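Local structure of aminopeptidase (Aneurinibacillus sp. AM-1, 5IB9) at residues A238-S243 with L300-S305. The protein probably acts as a zinc-dependent aminopeptidase of peptidase family M28, removing residues from the amino end of peptides. Sequence-based numbering, arbitrary orientation.
Sequences ANDDAS and LDMVGS. With ZN (zinc ion), chain C; ZN (zinc ion), chain B; BES (2-(3-amino-2-hydroxy-4-phenyl-butyrylamino)-4-methyl-pentanoic acid), chain H.
Asp240 and Asp301 both carry CG opposite their backbone N (chi1 -170° and -163°), and their carboxylates converge on one zinc ion. Asp240 OD1 binds it at 2.0 Å. Asp301 grips the same ion with both oxygens, its plane turned 45° from that of Asp240, and OD2 is also hydrogen-bonded to Ser346 OG. OD2 of Asp240 reaches the second zinc, so this carboxylate bridges the pair. His228 completes the protein ligands of the first ion, Glu273 and His371 those of the second. A cis peptide bond joins Asp240 to Asp241. Asp241 OD1 accepts Met302 N at 3.1 Å, from above the carboxylate plane, and also takes Gly244 N. Asn239 OD1 receives Gly304 N on a lone pair at 2.8 Å, while its ND2 is hydrogen-bonded to Glu367 OE2. Replacing Asn239 by alanine removes the amide, which is likely to leave Gly304 N without this acceptor and Glu367 without its donor. Ser243 OG donates to Asn239 O at 2.6 Å and accepts Val303 N almost straight. Met302 SD lies 3.5 Å from BES N2. Bridging aspartate and cis peptide are characteristic of M28 dinuclear zinc sites. Here BES O2 also binds both ions, consistent with bestatin occupying the place of a metal-bridging water.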
loop_
_atom_site.group_PDB
_atom_site.type_symbol
_atom_site.label_atom_id
_atom_site.label_comp_id
_atom_site.label_asym_id
_atom_site.label_seq_id
_atom_site.Cartn_x
_atom_site.Cartn_y
_atom_site.Cartn_z
ATOM N N ALA A 238 7.344 12.456 -24.791
ATOM C CA ALA A 238 8.733 12.762 -24.950
ATOM C C ALA A 238 9.155 13.708 -23.856
ATOM O O ALA A 238 10.258 13.545 -23.284
ATOM C CB ALA A 238 9.073 13.412 -26.330
ATOM N N ASN A 239 8.324 14.725 -23.598
ATOM C CA ASN A 239 8.728 15.622 -22.502
ATOM C C ASN A 239 8.190 15.156 -21.164
ATOM O O ASN A 239 8.924 15.350 -20.137
ATOM C CB ASN A 239 8.320 17.098 -22.795
ATOM C CG ASN A 239 9.136 18.021 -21.915
ATOM O OD1 ASN A 239 10.355 17.841 -21.788
ATOM N ND2 ASN A 239 8.456 18.979 -21.310
ATOM N N ASP A 240 6.954 14.645 -21.141
ATOM C CA ASP A 240 6.287 14.198 -19.919
ATOM C C ASP A 240 6.287 12.674 -19.966
ATOM O O ASP A 240 5.298 12.110 -20.431
ATOM C CB ASP A 240 4.790 14.747 -19.802
ATOM C CG ASP A 240 4.155 14.529 -18.484
ATOM O OD1 ASP A 240 5.050 14.037 -17.550
ATOM O OD2 ASP A 240 2.904 14.608 -18.091
ATOM N N ASP A 241 7.290 11.890 -19.484
ATOM C CA ASP A 241 8.437 12.410 -18.776
ATOM C C ASP A 241 9.639 11.646 -19.257
ATOM O O ASP A 241 10.581 11.413 -18.487
ATOM C CB ASP A 241 8.282 12.314 -17.250
ATOM C CG ASP A 241 9.400 13.081 -16.557
ATOM O OD1 ASP A 241 10.053 14.003 -17.087
ATOM O OD2 ASP A 241 9.659 12.686 -15.315
ATOM N N ALA A 242 9.715 11.338 -20.590
ATOM C CA ALA A 242 11.025 10.846 -21.060
ATOM C C ALA A 242 12.180 11.773 -20.851
ATOM O O ALA A 242 13.321 11.310 -20.614
ATOM C CB ALA A 242 10.975 10.340 -22.549
ATOM N N SER A 243 11.936 13.085 -20.896
ATOM C CA SER A 243 12.940 14.039 -20.621
ATOM C C SER A 243 13.585 13.806 -19.262
ATOM O O SER A 243 14.800 13.770 -19.161
ATOM C CB SER A 243 12.358 15.479 -20.724
ATOM O OG SER A 243 11.454 15.742 -19.672
ATOM N N LEU A 300 12.687 15.113 -11.484
ATOM C CA LEU A 300 12.840 15.753 -12.851
ATOM C C LEU A 300 11.613 15.337 -13.652
ATOM O O LEU A 300 11.392 14.162 -13.944
ATOM C CB LEU A 300 14.101 15.106 -13.481
ATOM C CG LEU A 300 15.442 15.346 -12.738
ATOM C CD1 LEU A 300 16.407 14.361 -13.240
ATOM C CD2 LEU A 300 15.926 16.713 -13.353
ATOM N N ASP A 301 10.781 16.343 -13.946
ATOM C CA ASP A 301 9.517 16.049 -14.748
ATOM C C ASP A 301 9.307 17.261 -15.656
ATOM O O ASP A 301 9.085 18.368 -15.141
ATOM C CB ASP A 301 8.408 15.920 -13.755
ATOM C CG ASP A 301 7.123 15.207 -14.318
ATOM O OD1 ASP A 301 7.073 15.005 -15.539
ATOM O OD2 ASP A 301 6.236 14.717 -13.587
ATOM N N MET A 302 9.315 16.986 -16.948
ATOM C CA MET A 302 9.198 17.972 -18.012
ATOM C C MET A 302 10.333 18.967 -18.036
ATOM O O MET A 302 10.171 20.079 -17.636
ATOM C CB MET A 302 7.823 18.623 -17.934
ATOM C CG MET A 302 6.827 17.634 -18.233
ATOM S SD MET A 302 5.073 18.106 -18.013
ATOM C CE MET A 302 4.960 19.544 -19.051
ATOM N N VAL A 303 11.472 18.505 -18.529
ATOM C CA VAL A 303 12.693 19.272 -18.429
ATOM C C VAL A 303 13.447 19.398 -19.771
ATOM O O VAL A 303 14.642 19.674 -19.810
ATOM C CB VAL A 303 13.697 18.662 -17.402
ATOM C CG1 VAL A 303 13.104 18.854 -15.967
ATOM C CG2 VAL A 303 13.963 17.110 -17.656
ATOM N N GLY A 304 12.690 19.175 -20.858
ATOM C CA GLY A 304 13.330 19.313 -22.210
ATOM C C GLY A 304 12.547 20.016 -23.288
ATOM O O GLY A 304 13.060 19.965 -24.398
ATOM N N SER A 305 11.403 20.660 -23.017
ATOM C CA SER A 305 10.567 21.236 -24.150
ATOM C C SER A 305 11.029 22.622 -24.615
ATOM O O SER A 305 11.021 23.574 -23.807
ATOM C CB SER A 305 9.107 21.341 -23.697
ATOM O OG SER A 305 8.334 21.850 -24.855
HETATM ZN ZN ZN C . 5.178 14.091 -15.542
HETATM ZN ZN ZN B . 1.878 14.002 -16.801
HETATM N N2 BES H . 4.313 16.461 -15.057
HETATM C C1 BES H . 2.939 16.387 -14.562
HETATM C C6 BES H . 2.780 17.414 -13.443
HETATM C C7 BES H . 2.791 18.894 -13.808
HETATM C C8 BES H . 2.179 19.404 -14.980
HETATM C C12 BES H . 3.411 19.786 -12.905
HETATM C C9 BES H . 2.198 20.793 -15.228
HETATM C C11 BES H . 3.435 21.186 -13.160
HETATM C C10 BES H . 2.831 21.674 -14.328
HETATM C C2 BES H . 2.634 14.968 -14.068
HETATM O O2 BES H . 3.156 14.185 -15.140
HETATM C C3 BES H . 1.148 14.871 -14.025
HETATM O O3 BES H . 0.540 14.935 -15.088
HETATM N N1 BES H . 0.589 14.816 -12.866
HETATM C C4 BES H . -0.874 14.803 -12.777
HETATM C C13 BES H . -1.133 14.727 -11.282
HETATM C C14 BES H . -0.620 13.446 -10.615
HETATM C C15 BES H . -1.111 13.550 -9.177
HETATM C C16 BES H . -1.051 12.145 -11.295
HETATM C C5 BES H . -1.521 16.112 -13.212
HETATM O O1 BES H . -2.755 16.116 -13.493
HETATM O O4 BES H . -0.881 17.177 -13.285
#